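Local coordinates for protein endoribonuclease MazF3 (Mycobacterium tuberculosis, PDB 5UCT) that acts as the toxin of a type II toxin-antitoxin system, an endoribonuclease that cleaves mRNA and 23S rRNA within the sequence UUCCU, at residues L18-E21 with V22-P25. Sequence-based numbering, arbitrary orientation.
Sequences LTRE and VVRP
Val22 follows Glu21 at the corner of a type I beta turn that runs from Arg20 to Val23, and its side chain lies beside the aliphatic start of Arg20, with Val22 CB 4.4 Å from Arg20 CG. The turn is closed by Val23, whose N donates a weak hydrogen bond to Arg20 O at 3.4 Å. Val23 also meets the Arg20 side chain. With chi1 at 79°, its CG1 branch stands between its own backbone N and carbonyl carbon, directed at Arg20. There it sits over one face of the Arg20 guanidinium, 3.7 Å from Arg20 CZ and displaced toward the rim of the group. The Arg20 chain, extended from CG to NE, passes the same methyl, and Arg20 CG lies 3.8 Å from Val23 CG1. From another direction Thr19 CG2 approaches Val23 CG1 at 4.1 Å, so one methyl bridges both residues. Arg24 begins a 3-10 segment. Its CG, set beside the backbone N and anti to the carbonyl carbon (chi1 -77°), lies 3.5 Å from Glu21 CA; the chain then bends at chi2 and chi3. Glu21 CG approaches the Arg24 guanidinium obliquely; the opposite charges of Glu21 OE2 and Arg24 NH1 remain 4.9 Å apart.

This surface turn belongs to the loop joining the antiparallel strands 12-17 and 29-36 of the MazF fold. Thr19 OG1 accepts a hydrogen bond from Thr31 N, Arg24 packs on Val30 and on Pro3 and His5 of strand 3-8, and Arg20 NH1 hydrogen-bonds to Ala95 O in helix 85-96 of the second subunit, while Leu18 packs on helix 85-96 of its own chain.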
loop_
_atom_site.group_PDB
_atom_site.type_symbol
_atom_site.label_atom_id
_atom_site.label_comp_id
_atom_site.label_asym_id
_atom_site.label_seq_id
_atom_site.Cartn_x
_atom_site.Cartn_y
_atom_site.Cartn_z
ATOM N N LEU A 18 -5.832 -5.068 3.444
ATOM C CA LEU A 18 -4.656 -5.578 2.751
ATOM C C LEU A 18 -3.703 -6.281 3.706
ATOM O O LEU A 18 -3.096 -7.294 3.341
ATOM C CB LEU A 18 -3.937 -4.443 2.024
ATOM C CG LEU A 18 -4.636 -3.912 0.777
ATOM C CD1 LEU A 18 -3.724 -2.956 0.035
ATOM C CD2 LEU A 18 -5.061 -5.064 -0.123
ATOM N N THR A 19 -3.555 -5.755 4.922
ATOM C CA THR A 19 -2.710 -6.396 5.920
ATOM C C THR A 19 -3.151 -7.837 6.141
ATOM O O THR A 19 -4.348 -8.135 6.204
ATOM C CB THR A 19 -2.766 -5.624 7.242
ATOM O OG1 THR A 19 -2.424 -4.252 7.012
ATOM C CG2 THR A 19 -1.796 -6.222 8.254
ATOM N N ARG A 20 -2.172 -8.734 6.238
ATOM C CA ARG A 20 -2.457 -10.142 6.477
ATOM C C ARG A 20 -3.218 -10.314 7.784
ATOM O O ARG A 20 -2.876 -9.707 8.801
ATOM C CB ARG A 20 -1.149 -10.935 6.507
ATOM C CG ARG A 20 -0.107 -10.391 7.480
ATOM C CD ARG A 20 1.283 -10.955 7.228
ATOM N NE ARG A 20 2.231 -10.527 8.258
ATOM C CZ ARG A 20 2.830 -9.340 8.280
ATOM N NH1 ARG A 20 2.585 -8.452 7.327
ATOM N NH2 ARG A 20 3.671 -9.040 9.258
ATOM N N GLU A 21 -4.267 -11.141 7.752
ATOM C CA GLU A 21 -5.026 -11.413 8.967
ATOM C C GLU A 21 -4.214 -12.185 9.998
ATOM O O GLU A 21 -4.643 -12.290 11.153
ATOM C CB GLU A 21 -6.311 -12.175 8.634
ATOM C CG GLU A 21 -7.371 -12.087 9.726
ATOM C CD GLU A 21 -8.658 -12.792 9.359
ATOM O OE1 GLU A 21 -8.817 -13.175 8.182
ATOM O OE2 GLU A 21 -9.514 -12.961 10.252
ATOM N N VAL A 22 -3.054 -12.716 9.609
ATOM C CA VAL A 22 -2.201 -13.441 10.544
ATOM C C VAL A 22 -1.752 -12.531 11.682
ATOM O O VAL A 22 -1.740 -12.937 12.851
ATOM C CB VAL A 22 -1.004 -14.052 9.791
ATOM C CG1 VAL A 22 0.001 -14.645 10.761
ATOM C CG2 VAL A 22 -1.488 -15.102 8.800
ATOM N N VAL A 23 -1.400 -11.286 11.367
ATOM C CA VAL A 23 -0.816 -10.367 12.336
ATOM C C VAL A 23 -1.784 -9.250 12.718
ATOM O O VAL A 23 -1.409 -8.336 13.464
ATOM C CB VAL A 23 0.516 -9.796 11.812
ATOM C CG1 VAL A 23 0.272 -8.671 10.809
ATOM C CG2 VAL A 23 1.415 -9.348 12.962
ATOM N N ARG A 24 -3.032 -9.310 12.247
ATOM C CA ARG A 24 -3.981 -8.229 12.512
ATOM C C ARG A 24 -4.221 -7.973 13.995
ATOM O O ARG A 24 -4.148 -6.803 14.410
ATOM C CB ARG A 24 -5.298 -8.505 11.782
ATOM C CG ARG A 24 -5.232 -8.203 10.303
ATOM C CD ARG A 24 -6.269 -7.187 9.886
ATOM N NE ARG A 24 -7.609 -7.758 9.809
ATOM C CZ ARG A 24 -8.589 -7.481 10.663
ATOM N NH1 ARG A 24 -9.780 -8.047 10.513
ATOM N NH2 ARG A 24 -8.385 -6.633 11.661
ATOM N N PRO A 25 -4.497 -8.980 14.848
ATOM C CA PRO A 25 -4.711 -8.670 16.269
ATOM C C PRO A 25 -3.423 -8.313 16.998
ATOM O O PRO A 25 -3.421 -8.166 18.225
ATOM C CB PRO A 25 -5.327 -9.962 16.818
ATOM C CG PRO A 25 -4.767 -11.023 15.956
ATOM C CD PRO A 25 -4.687 -10.418 14.579
#